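Local coordinates for variant surface glycoprotein MITat 1.13 (Trypanosoma brucei, PDB 6Z8H) that probably forms, with many identical copies, the dense surface coat by which the parasite evades the host immune response through switching between antigenically distinct variants, at residues L42-L47 with V175-E180; E64-L69 with P86-A91; E135-F140 with F152-L157; A303-P308 with D319-A324. One frame throughout, in Å; residues are numbered along the deposited sequence.

Interaction 1: L42-L47 with V175-E180; sequences LKRLDL and VKIGLE
L47 and I177 carry the tight part of this contact, in which one side of helix 34-75 takes up the irregular segment 175-180 without a single hydrogen bond between the two. CD1 of L47 packs 3.6 Å from CG2 of I177. The same methyl also reaches along the backbone beyond, 3.6 Å from the carbonyl carbon of G178. The two side chains cross at about a right angle. In I177 the methyl CG2 lies anti to the backbone N, with CG1 beside that nitrogen (chi1 -62°); CG2 thus leads into the helix while CD1 approaches the aliphatic stem of R44. CG of R44 is 4.1 Å from I177 CG2, and its guanidinium runs on past the segment to a salt bridge with E182 and a hydrogen bond to H265.

Packing is thinner at both ends. L179 brings CD2 only to within 4.2 Å of L47 CB. On the exposed side, K43 offers I177 little beyond its CB and carbonyl oxygen, its chain leading away from the segment, with the side chain about 6 Å from a mannose of a glycan attached to the protein. The other side of this helical turn, through L42 and L45, packs on I113 and I116 of helix 78-129, placing the chain between strands 152-155 and 194-202 against the outer flank of the long helical pair.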
loop_
_atom_site.group_PDB
_atom_site.type_symbol
_atom_site.label_atom_id
_atom_site.label_comp_id
_atom_site.label_asym_id
_atom_site.label_seq_id
_atom_site.Cartn_x
_atom_site.Cartn_y
_atom_site.Cartn_z
ATOM N N LEU A 42 -0.967 -13.272 -2.921
ATOM C CA LEU A 42 0.046 -12.403 -2.337
ATOM C C LEU A 42 1.386 -12.568 -3.043
ATOM O O LEU A 42 2.137 -11.596 -3.175
ATOM C CB LEU A 42 0.200 -12.703 -0.852
ATOM C CG LEU A 42 -0.946 -12.270 0.035
ATOM C CD1 LEU A 42 -0.749 -12.799 1.455
ATOM C CD2 LEU A 42 -1.063 -10.757 0.093
ATOM N N LYS A 43 1.701 -13.771 -3.534
ATOM C CA LYS A 43 2.915 -13.952 -4.330
ATOM C C LYS A 43 2.825 -13.216 -5.661
ATOM O O LYS A 43 3.818 -12.646 -6.130
ATOM C CB LYS A 43 3.161 -15.446 -4.568
ATOM C CG LYS A 43 3.965 -16.115 -3.459
ATOM C CD LYS A 43 4.170 -17.608 -3.694
ATOM C CE LYS A 43 4.366 -18.314 -2.362
ATOM N NZ LYS A 43 5.109 -19.613 -2.465
ATOM N N ARG A 44 1.653 -13.223 -6.293
ATOM C CA ARG A 44 1.466 -12.456 -7.516
ATOM C C ARG A 44 1.559 -10.958 -7.246
ATOM O O ARG A 44 2.169 -10.205 -8.027
ATOM C CB ARG A 44 0.127 -12.797 -8.140
ATOM C CG ARG A 44 0.016 -14.227 -8.647
ATOM C CD ARG A 44 -1.360 -14.449 -9.208
ATOM N NE ARG A 44 -1.608 -13.624 -10.387
ATOM C CZ ARG A 44 -2.819 -13.254 -10.795
ATOM N NH1 ARG A 44 -3.904 -13.625 -10.113
ATOM N NH2 ARG A 44 -2.973 -12.527 -11.886
ATOM N N LEU A 45 0.974 -10.498 -6.148
ATOM C CA LEU A 45 1.115 -9.095 -5.782
ATOM C C LEU A 45 2.582 -8.723 -5.617
ATOM O O LEU A 45 3.020 -7.643 -6.056
ATOM C CB LEU A 45 0.392 -8.830 -4.472
ATOM C CG LEU A 45 0.480 -7.385 -3.955
ATOM C CD1 LEU A 45 -0.101 -6.415 -4.982
ATOM C CD2 LEU A 45 -0.213 -7.237 -2.636
ATOM N N ASP A 46 3.343 -9.572 -4.935
ATOM C CA ASP A 46 4.754 -9.315 -4.687
ATOM C C ASP A 46 5.548 -9.137 -5.979
ATOM O O ASP A 46 6.527 -8.370 -5.996
ATOM C CB ASP A 46 5.365 -10.438 -3.849
ATOM C CG ASP A 46 6.743 -10.071 -3.310
ATOM O OD1 ASP A 46 6.820 -9.256 -2.363
ATOM O OD2 ASP A 46 7.759 -10.561 -3.863
ATOM N N LEU A 47 5.122 -9.759 -7.087
ATOM C CA LEU A 47 5.820 -9.526 -8.354
ATOM C C LEU A 47 5.804 -8.041 -8.718
ATOM O O LEU A 47 6.799 -7.483 -9.222
ATOM C CB LEU A 47 5.152 -10.289 -9.491
ATOM C CG LEU A 47 5.021 -11.800 -9.335
ATOM C CD1 LEU A 47 4.257 -12.348 -10.523
ATOM C CD2 LEU A 47 6.373 -12.439 -9.196
ATOM N N VAL A 175 3.413 -24.634 -8.888
ATOM C CA VAL A 175 2.933 -23.429 -9.557
ATOM C C VAL A 175 4.094 -22.453 -9.757
ATOM O O VAL A 175 4.836 -22.145 -8.822
ATOM C CB VAL A 175 1.782 -22.772 -8.776
ATOM C CG1 VAL A 175 1.206 -21.597 -9.557
ATOM C CG2 VAL A 175 0.697 -23.789 -8.473
ATOM N N LYS A 176 4.251 -21.971 -10.985
ATOM C CA LYS A 176 5.296 -21.014 -11.322
ATOM C C LYS A 176 4.677 -19.626 -11.407
ATOM O O LYS A 176 3.729 -19.406 -12.170
ATOM C CB LYS A 176 5.985 -21.397 -12.629
ATOM C CG LYS A 176 6.883 -22.629 -12.475
ATOM C CD LYS A 176 6.698 -23.605 -13.621
ATOM C CE LYS A 176 7.735 -23.408 -14.713
ATOM N NZ LYS A 176 7.320 -24.039 -16.002
ATOM N N ILE A 177 5.195 -18.706 -10.603
ATOM C CA ILE A 177 4.661 -17.358 -10.480
ATOM C C ILE A 177 5.696 -16.394 -11.046
ATOM O O ILE A 177 6.850 -16.371 -10.591
ATOM C CB ILE A 177 4.336 -17.025 -9.017
ATOM C CG1 ILE A 177 3.268 -17.971 -8.470
ATOM C CG2 ILE A 177 3.874 -15.579 -8.899
ATOM C CD1 ILE A 177 1.951 -17.906 -9.227
ATOM N N GLY A 178 5.284 -15.597 -12.028
ATOM C CA GLY A 178 6.178 -14.628 -12.641
ATOM C C GLY A 178 5.429 -13.744 -13.610
ATOM O O GLY A 178 4.371 -14.116 -14.130
ATOM N N LEU A 179 6.025 -12.575 -13.897
ATOM C CA LEU A 179 5.328 -11.618 -14.751
ATOM C C LEU A 179 5.075 -12.199 -16.134
ATOM O O LEU A 179 4.066 -11.869 -16.772
ATOM C CB LEU A 179 6.119 -10.315 -14.853
ATOM C CG LEU A 179 6.037 -9.365 -13.659
ATOM C CD1 LEU A 179 6.940 -8.176 -13.916
ATOM C CD2 LEU A 179 4.638 -8.881 -13.405
ATOM N N GLU A 180 5.961 -13.083 -16.605
ATOM C CA GLU A 180 5.760 -13.715 -17.901
ATOM C C GLU A 180 4.566 -14.665 -17.898
ATOM O O GLU A 180 4.018 -14.951 -18.966
ATOM C CB GLU A 180 7.030 -14.467 -18.333
ATOM C CG GLU A 180 7.506 -15.541 -17.351
ATOM C CD GLU A 180 8.368 -14.994 -16.214
ATOM O OE1 GLU A 180 8.112 -13.857 -15.755
ATOM O OE2 GLU A 180 9.304 -15.711 -15.785
#

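Interaction 2: E64-L69 with P86-A91; sequences EAYSKL and PLLGAA
L69 reaches from helix 34-75 into the surface of helix 78-129, and its CB and two methyls each find a different main neighbour. Its CB lies 3.8 Å from CD2 of L88. CG stands anti to the carbonyl carbon (chi1 -73°), and from there the chain forks between two residues one helical turn apart. CD1 takes one prong, 3.5 Å from CB of A91, the closest approach between the two segments. CD2 takes the other, 3.8 Å from CD1 of L87, whose side chain crosses that of L69 at about a right angle.

Y66, one turn before L69, extends the seam with the edge of its ring. CD1 of the tyrosine sits 4.0 Å from CB of A91, and CE1 comes 3.7 Å from the carbonyl oxygen of L88, which lies in the ring plane. The small methyl of A91 therefore receives both an aromatic edge and a leucine branch. All five residues are buried, and the contact is wholly apolar between side chains.

The local helix axes approach to 10.0 Å and run roughly antiparallel at 147°, as expected for the two arms of a helical hairpin, the long coiled hairpin of A-type VSG N-terminal domains. W341 and I344 of helix 336-345 cover L69, F296 of helix 294-304 meets L87, and G372 of the second subunit packs on Y66 and L88.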
loop_
_atom_site.group_PDB
_atom_site.type_symbol
_atom_site.label_atom_id
_atom_site.label_comp_id
_atom_site.label_asym_id
_atom_site.label_seq_id
_atom_site.Cartn_x
_atom_site.Cartn_y
_atom_site.Cartn_z
ATOM N N GLU A 64 20.372 11.052 -6.718
ATOM C CA GLU A 64 21.708 11.289 -6.174
ATOM C C GLU A 64 22.741 11.422 -7.291
ATOM O O GLU A 64 23.608 12.307 -7.254
ATOM C CB GLU A 64 22.119 10.144 -5.253
ATOM C CG GLU A 64 23.484 10.296 -4.627
ATOM C CD GLU A 64 23.797 9.222 -3.606
ATOM O OE1 GLU A 64 23.173 9.224 -2.524
ATOM O OE2 GLU A 64 24.659 8.360 -3.893
ATOM N N ALA A 65 22.655 10.566 -8.308
ATOM C CA ALA A 65 23.628 10.622 -9.386
ATOM C C ALA A 65 23.545 11.950 -10.111
ATOM O O ALA A 65 24.578 12.535 -10.462
ATOM C CB ALA A 65 23.398 9.473 -10.362
ATOM N N TYR A 66 22.335 12.426 -10.391
ATOM C CA TYR A 66 22.196 13.679 -11.124
ATOM C C TYR A 66 22.733 14.834 -10.308
ATOM O O TYR A 66 23.383 15.726 -10.847
ATOM C CB TYR A 66 20.728 13.919 -11.482
ATOM C CG TYR A 66 20.513 15.160 -12.291
ATOM C CD1 TYR A 66 20.961 15.253 -13.593
ATOM C CD2 TYR A 66 19.890 16.254 -11.740
ATOM C CE1 TYR A 66 20.786 16.409 -14.331
ATOM C CE2 TYR A 66 19.679 17.404 -12.465
ATOM C CZ TYR A 66 20.151 17.486 -13.761
ATOM O OH TYR A 66 19.941 18.651 -14.457
ATOM N N SER A 67 22.443 14.862 -9.016
ATOM C CA SER A 67 23.003 15.921 -8.189
ATOM C C SER A 67 24.519 15.882 -8.174
ATOM O O SER A 67 25.165 16.933 -8.211
ATOM C CB SER A 67 22.431 15.834 -6.783
ATOM O OG SER A 67 21.093 16.261 -6.828
ATOM N N LYS A 68 25.071 14.667 -8.155
ATOM C CA LYS A 68 26.535 14.414 -8.160
ATOM C C LYS A 68 27.129 14.968 -9.461
ATOM O O LYS A 68 28.234 15.540 -9.402
ATOM C CB LYS A 68 26.818 12.914 -8.017
ATOM C CG LYS A 68 26.980 12.421 -6.586
ATOM C CD LYS A 68 27.894 11.221 -6.454
ATOM C CE LYS A 68 27.247 10.060 -5.731
ATOM N NZ LYS A 68 28.131 8.871 -5.701
ATOM N N LEU A 69 26.419 14.807 -10.585
ATOM C CA LEU A 69 26.882 15.264 -11.897
ATOM C C LEU A 69 26.862 16.787 -11.966
ATOM O O LEU A 69 27.803 17.405 -12.463
ATOM C CB LEU A 69 26.021 14.692 -13.022
ATOM C CG LEU A 69 26.190 13.210 -13.366
ATOM C CD1 LEU A 69 25.148 12.789 -14.371
ATOM C CD2 LEU A 69 27.589 13.015 -13.924
ATOM N N PRO A 86 28.653 15.682 -21.302
ATOM C CA PRO A 86 27.782 14.817 -22.116
ATOM C C PRO A 86 26.850 13.936 -21.303
ATOM O O PRO A 86 25.943 13.338 -21.887
ATOM C CB PRO A 86 28.772 13.956 -22.922
ATOM C CG PRO A 86 30.030 14.810 -22.973
ATOM C CD PRO A 86 30.079 15.481 -21.625
ATOM N N LEU A 87 27.076 13.830 -20.003
ATOM C CA LEU A 87 26.211 13.038 -19.148
ATOM C C LEU A 87 25.014 13.818 -18.652
ATOM O O LEU A 87 24.028 13.199 -18.220
ATOM C CB LEU A 87 27.044 12.526 -17.980
ATOM C CG LEU A 87 28.339 11.783 -18.329
ATOM C CD1 LEU A 87 29.142 11.453 -17.033
ATOM C CD2 LEU A 87 28.125 10.536 -19.177
ATOM N N LEU A 88 25.050 15.146 -18.676
ATOM C CA LEU A 88 24.048 15.887 -17.912
ATOM C C LEU A 88 22.656 15.836 -18.532
ATOM O O LEU A 88 21.680 15.558 -17.838
ATOM C CB LEU A 88 24.484 17.343 -17.768
ATOM C CG LEU A 88 25.545 17.612 -16.708
ATOM C CD1 LEU A 88 26.165 19.009 -16.885
ATOM C CD2 LEU A 88 24.987 17.556 -15.342
ATOM N N GLY A 89 22.527 16.121 -19.817
ATOM C CA GLY A 89 21.224 16.120 -20.457
ATOM C C GLY A 89 20.629 14.723 -20.480
ATOM O O GLY A 89 19.448 14.521 -20.178
ATOM N N ALA A 90 21.463 13.738 -20.783
ATOM C CA ALA A 90 21.023 12.351 -20.813
ATOM C C ALA A 90 20.572 11.909 -19.424
ATOM O O ALA A 90 19.588 11.162 -19.280
ATOM C CB ALA A 90 22.160 11.473 -21.367
ATOM N N ALA A 91 21.330 12.280 -18.398
ATOM C CA ALA A 91 20.938 11.949 -17.024
ATOM C C ALA A 91 19.621 12.619 -16.637
ATOM O O ALA A 91 18.787 12.015 -15.952
ATOM C CB ALA A 91 22.072 12.281 -16.055
#

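Interaction 3: E135-F140 with F152-L157; sequences EAKIEF and FRATSL
Two consecutive residues, R153 and A154, both face K137, forming a classic beta bulge that shifts the register of two antiparallel strands by one. The carbonyl oxygen of K137 is the shared acceptor: R153 N binds it at 2.9 Å, nearly in line with the C=O bond though its own N-H is bent to 132°, whereas the bond from A154 N is long and weak. In the other direction K137 N gives A154 O an almost straight bond of 2.9 Å, its N-H...O angle 173°. The CB atoms of K137 and A154 are squeezed to 3.2 Å, tighter than usual van der Waals contact.

On the opposite face I138 lies alongside F152, pointing the same way. Its CG1 sits over one face of the phenyl ring, 3.8 Å from the centroid, in a CH-pi contact; CD1 reaches the ring near CZ. L147 packs on both residues, and I249 of the second subunit meets F152.

Beyond the bulge, E139 and R153 form a salt bridge on the K137 side, with K137 a more distant member of the network. R153 NE meets OE2 of E139 at 3.2 Å, the oxygen lying in the guanidinium plane, while the carboxylate plane is turned 48° from it. Strand 152-155 borders the five-stranded sheet within this chain, and T155 O and L157 O both accept from N252 of the second subunit. At the far end S156 OG receives E135 N at 2.8 Å, and one water joins this hydroxyl to E135 OE2.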
loop_
_atom_site.group_PDB
_atom_site.type_symbol
_atom_site.label_atom_id
_atom_site.label_comp_id
_atom_site.label_asym_id
_atom_site.label_seq_id
_atom_site.Cartn_x
_atom_site.Cartn_y
_atom_site.Cartn_z
ATOM N N GLU A 135 -21.565 -29.598 14.386
ATOM C CA GLU A 135 -22.832 -30.331 14.362
ATOM C C GLU A 135 -23.495 -30.283 15.730
ATOM O O GLU A 135 -22.864 -30.010 16.757
ATOM C CB GLU A 135 -22.660 -31.772 13.838
ATOM C CG GLU A 135 -21.599 -32.551 14.537
ATOM C CD GLU A 135 -21.182 -33.827 13.781
ATOM O OE1 GLU A 135 -21.854 -34.253 12.798
ATOM O OE2 GLU A 135 -20.145 -34.400 14.178
ATOM N N ALA A 136 -24.793 -30.569 15.716
ATOM C CA ALA A 136 -25.571 -30.853 16.917
ATOM C C ALA A 136 -26.007 -32.298 16.810
ATOM O O ALA A 136 -26.618 -32.668 15.815
ATOM C CB ALA A 136 -26.800 -29.961 16.963
ATOM N N LYS A 137 -25.690 -33.101 17.815
ATOM C CA LYS A 137 -26.046 -34.517 17.787
ATOM C C LYS A 137 -26.870 -34.840 19.025
ATOM O O LYS A 137 -26.351 -34.798 20.142
ATOM C CB LYS A 137 -24.797 -35.388 17.699
ATOM C CG LYS A 137 -25.086 -36.869 17.461
ATOM C CD LYS A 137 -23.788 -37.634 17.143
ATOM C CE LYS A 137 -23.577 -38.746 18.153
ATOM N NZ LYS A 137 -23.211 -40.020 17.479
ATOM N N ILE A 138 -28.149 -35.110 18.813
ATOM C CA ILE A 138 -29.040 -35.570 19.871
ATOM C C ILE A 138 -29.011 -37.088 19.924
ATOM O O ILE A 138 -29.191 -37.758 18.899
ATOM C CB ILE A 138 -30.471 -35.068 19.627
ATOM C CG1 ILE A 138 -30.525 -33.548 19.708
ATOM C CG2 ILE A 138 -31.445 -35.757 20.613
ATOM C CD1 ILE A 138 -31.787 -32.956 19.124
ATOM N N GLU A 139 -28.781 -37.629 21.118
ATOM C CA GLU A 139 -28.960 -39.050 21.399
ATOM C C GLU A 139 -30.044 -39.148 22.462
ATOM O O GLU A 139 -29.837 -38.742 23.608
ATOM C CB GLU A 139 -27.660 -39.667 21.895
ATOM C CG GLU A 139 -26.447 -39.362 21.036
ATOM C CD GLU A 139 -25.177 -39.870 21.682
ATOM O OE1 GLU A 139 -25.268 -40.376 22.822
ATOM O OE2 GLU A 139 -24.104 -39.770 21.051
ATOM N N PHE A 140 -31.202 -39.661 22.078
ATOM C CA PHE A 140 -32.346 -39.634 22.986
ATOM C C PHE A 140 -32.187 -40.495 24.237
ATOM O O PHE A 140 -32.945 -40.289 25.193
ATOM C CB PHE A 140 -33.604 -39.966 22.207
ATOM C CG PHE A 140 -34.173 -38.795 21.458
ATOM C CD1 PHE A 140 -34.837 -37.777 22.134
ATOM C CD2 PHE A 140 -34.027 -38.696 20.088
ATOM C CE1 PHE A 140 -35.373 -36.710 21.459
ATOM C CE2 PHE A 140 -34.553 -37.628 19.403
ATOM C CZ PHE A 140 -35.227 -36.627 20.087
ATOM N N PHE A 152 -27.794 -33.666 24.152
ATOM C CA PHE A 152 -26.973 -33.133 23.065
ATOM C C PHE A 152 -25.540 -33.536 23.358
ATOM O O PHE A 152 -24.833 -32.876 24.122
ATOM C CB PHE A 152 -27.079 -31.623 22.988
ATOM C CG PHE A 152 -28.383 -31.132 22.455
ATOM C CD1 PHE A 152 -29.533 -31.143 23.241
ATOM C CD2 PHE A 152 -28.478 -30.690 21.150
ATOM C CE1 PHE A 152 -30.718 -30.648 22.734
ATOM C CE2 PHE A 152 -29.650 -30.205 20.653
ATOM C CZ PHE A 152 -30.768 -30.193 21.424
ATOM N N ARG A 153 -25.109 -34.657 22.784
ATOM C CA ARG A 153 -23.758 -35.097 23.103
ATOM C C ARG A 153 -22.727 -34.419 22.212
ATOM O O ARG A 153 -21.636 -34.064 22.673
ATOM C CB ARG A 153 -23.621 -36.609 23.027
ATOM C CG ARG A 153 -22.393 -37.074 23.794
ATOM C CD ARG A 153 -22.165 -38.551 23.659
ATOM N NE ARG A 153 -21.389 -38.904 22.477
ATOM C CZ ARG A 153 -20.065 -38.809 22.392
ATOM N NH1 ARG A 153 -19.362 -38.342 23.413
ATOM N NH2 ARG A 153 -19.448 -39.175 21.277
ATOM N N ALA A 154 -23.048 -34.208 20.945
ATOM C CA ALA A 154 -22.240 -33.361 20.091
ATOM C C ALA A 154 -22.919 -32.004 20.060
ATOM O O ALA A 154 -24.160 -31.923 19.931
ATOM C CB ALA A 154 -22.081 -33.930 18.678
ATOM N N THR A 155 -22.113 -30.966 20.299
ATOM C CA THR A 155 -22.524 -29.591 20.200
ATOM C C THR A 155 -21.387 -28.756 19.651
ATOM O O THR A 155 -21.161 -27.628 20.102
ATOM C CB THR A 155 -22.911 -29.013 21.548
ATOM O OG1 THR A 155 -21.851 -29.247 22.475
ATOM C CG2 THR A 155 -24.159 -29.636 22.034
ATOM N N SER A 156 -20.623 -29.318 18.705
ATOM C CA SER A 156 -19.546 -28.598 18.031
ATOM C C SER A 156 -20.047 -27.481 17.124
ATOM O O SER A 156 -19.225 -26.691 16.642
ATOM C CB SER A 156 -18.732 -29.589 17.204
ATOM O OG SER A 156 -19.560 -30.248 16.266
ATOM N N LEU A 157 -21.355 -27.363 16.913
ATOM C CA LEU A 157 -21.915 -26.367 16.013
ATOM C C LEU A 157 -21.421 -24.976 16.382
ATOM O O LEU A 157 -21.512 -24.555 17.536
ATOM C CB LEU A 157 -23.440 -26.401 16.062
ATOM C CG LEU A 157 -24.170 -25.711 14.910
ATOM C CD1 LEU A 157 -23.974 -26.437 13.585
ATOM C CD2 LEU A 157 -25.645 -25.527 15.181
HETATM O O HOH W 1 -18.444 -32.690 15.924
#

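Interaction 4: A303-P308 with D319-A324; sequences ALLNKP and DEVNNA
Where helix 294-304 gives out, the backbone brings L304 and L305 up to one side of helix 318-329, the nearest CA atoms being those of L304 and A324, 6.3 Å apart. L305 does most of the work. Its CG lies anti to the carbonyl carbon, beside the backbone N (chi1 -66°), and the side chain extends toward the helix until its two methyls part over neighbouring features of the surface. CD1 settles above the start of the turn, 3.9 Å from CG2 of V321 and 4.0 Å from CB of E320. CD2 turns instead to A324, 3.8 Å from its CB, and passes at a similar distance from the carbonyl oxygen of E320. The leucine thus spans one helical turn, from E320 to A324, with its fork resting on backbone as well as side-chain atoms.

L304 adds a looser touch, CB to CB of A324 at 4.2 Å. On the other side of the turn N323 folds back, its ND2 donating to D319 O at 2.8 Å; that oxygen also accepts from N323 N, so two donors from one residue grip it.

I301 and V300 of helix 294-304 pack on V321 and A324, and A316 touches both L305 and V321, so one residue of the connecting loop joins the same small apolar patch. With no hydrogen bond or salt bridge across it, the contact relies on shape and on removing a few methyl groups from water, at a surface where E320 keeps its carboxylate at the margin.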
loop_
_atom_site.group_PDB
_atom_site.type_symbol
_atom_site.label_atom_id
_atom_site.label_comp_id
_atom_site.label_asym_id
_atom_site.label_seq_id
_atom_site.Cartn_x
_atom_site.Cartn_y
_atom_site.Cartn_z
ATOM N N ALA A 303 31.769 19.209 -26.594
ATOM C CA ALA A 303 32.662 19.374 -25.456
ATOM C C ALA A 303 33.977 18.632 -25.612
ATOM O O ALA A 303 34.979 19.061 -25.037
ATOM C CB ALA A 303 31.969 18.898 -24.167
ATOM N N LEU A 304 33.996 17.505 -26.334
ATOM C CA LEU A 304 35.197 16.690 -26.449
ATOM C C LEU A 304 35.849 16.732 -27.822
ATOM O O LEU A 304 36.992 16.285 -27.941
ATOM C CB LEU A 304 34.905 15.237 -26.057
ATOM C CG LEU A 304 34.589 15.026 -24.574
ATOM C CD1 LEU A 304 34.057 13.608 -24.300
ATOM C CD2 LEU A 304 35.812 15.296 -23.717
ATOM N N LEU A 305 35.169 17.242 -28.854
ATOM C CA LEU A 305 35.758 17.377 -30.184
ATOM C C LEU A 305 35.900 18.837 -30.601
ATOM O O LEU A 305 36.080 19.122 -31.791
ATOM C CB LEU A 305 34.934 16.614 -31.215
ATOM C CG LEU A 305 34.933 15.102 -31.047
ATOM C CD1 LEU A 305 34.079 14.436 -32.116
ATOM C CD2 LEU A 305 36.360 14.553 -31.087
ATOM N N ASN A 306 35.823 19.771 -29.651
ATOM C CA ASN A 306 36.141 21.183 -29.908
ATOM C C ASN A 306 35.229 21.782 -30.982
ATOM O O ASN A 306 35.657 22.604 -31.796
ATOM C CB ASN A 306 37.623 21.363 -30.283
ATOM C CG ASN A 306 38.110 22.817 -30.176
ATOM O OD1 ASN A 306 37.715 23.549 -29.263
ATOM N ND2 ASN A 306 38.992 23.230 -31.110
ATOM N N LYS A 307 33.965 21.372 -30.993
ATOM C CA LYS A 307 32.958 21.908 -31.911
ATOM C C LYS A 307 31.736 22.354 -31.121
ATOM O O LYS A 307 30.646 21.771 -31.234
ATOM C CB LYS A 307 32.576 20.889 -32.983
ATOM N N PRO A 308 31.870 23.421 -30.336
ATOM C CA PRO A 308 30.788 23.743 -29.400
ATOM C C PRO A 308 29.499 24.185 -30.070
ATOM O O PRO A 308 28.452 24.107 -29.426
ATOM C CB PRO A 308 31.379 24.832 -28.493
ATOM C CG PRO A 308 32.861 25.056 -28.984
ATOM C CD PRO A 308 32.957 24.419 -30.321
ATOM N N ASP A 319 33.678 8.106 -36.511
ATOM C CA ASP A 319 34.934 7.610 -35.951
ATOM C C ASP A 319 35.392 8.578 -34.873
ATOM O O ASP A 319 35.727 8.093 -33.883
ATOM C CB ASP A 319 36.008 7.450 -37.016
ATOM C CG ASP A 319 35.986 6.075 -37.625
ATOM O OD1 ASP A 319 36.882 5.811 -38.438
ATOM O OD2 ASP A 319 35.082 5.301 -37.269
ATOM N N GLU A 320 35.528 9.875 -35.111
ATOM C CA GLU A 320 36.057 10.811 -34.129
ATOM C C GLU A 320 35.202 10.802 -32.873
ATOM O O GLU A 320 35.730 10.870 -31.767
ATOM C CB GLU A 320 36.156 12.224 -34.713
ATOM C CG GLU A 320 37.345 12.436 -35.640
ATOM C CD GLU A 320 38.666 12.534 -34.886
ATOM O OE1 GLU A 320 38.849 13.502 -34.110
ATOM O OE2 GLU A 320 39.523 11.637 -35.075
ATOM N N VAL A 321 33.884 10.690 -33.036
ATOM C CA VAL A 321 32.983 10.584 -31.887
ATOM C C VAL A 321 33.304 9.337 -31.074
ATOM O O VAL A 321 33.386 9.379 -29.843
ATOM C CB VAL A 321 31.516 10.591 -32.355
ATOM C CG1 VAL A 321 30.579 10.273 -31.203
ATOM C CG2 VAL A 321 31.176 11.932 -32.985
ATOM N N ASN A 322 33.503 8.203 -31.744
ATOM C CA ASN A 322 33.789 6.982 -31.001
ATOM C C ASN A 322 35.137 7.059 -30.297
ATOM O O ASN A 322 35.275 6.583 -29.165
ATOM C CB ASN A 322 33.744 5.787 -31.944
ATOM C CG ASN A 322 32.330 5.382 -32.291
ATOM O OD1 ASN A 322 31.470 5.278 -31.412
ATOM N ND2 ASN A 322 32.077 5.145 -33.578
ATOM N N ASN A 323 36.150 7.633 -30.951
ATOM C CA ASN A 323 37.445 7.785 -30.296
ATOM C C ASN A 323 37.353 8.711 -29.087
ATOM O O ASN A 323 38.034 8.496 -28.078
ATOM C CB ASN A 323 38.481 8.271 -31.304
ATOM C CG ASN A 323 38.940 7.163 -32.204
ATOM O OD1 ASN A 323 39.955 6.525 -31.940
ATOM N ND2 ASN A 323 38.179 6.903 -33.263
ATOM N N ALA A 324 36.555 9.772 -29.189
ATOM C CA ALA A 324 36.355 10.653 -28.040
ATOM C C ALA A 324 35.655 9.930 -26.886
ATOM O O ALA A 324 36.061 10.058 -25.725
ATOM C CB ALA A 324 35.542 11.875 -28.462
#

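Overall arrangement
The four contacts are spread along a very elongated molecule, with interactions 3 and 4 about 91 Å apart between centres and on opposite sides of the chain's centre. Interaction 2 is the fully buried one, joining the two long helices to each other; interaction 1 uses the first of these helices again, about 35 Å away between centres, to hold a loop on its flank. Interaction 4 lies at the surface, yet near interaction 2, with nearest atoms about 4 Å apart. Interactions 1, 2 and 4 rely on apolar packing across their segments, whereas interaction 3 adds main-chain bonds, a salt bridge and water. Interactions 2, 3 and 4 also touch the second subunit.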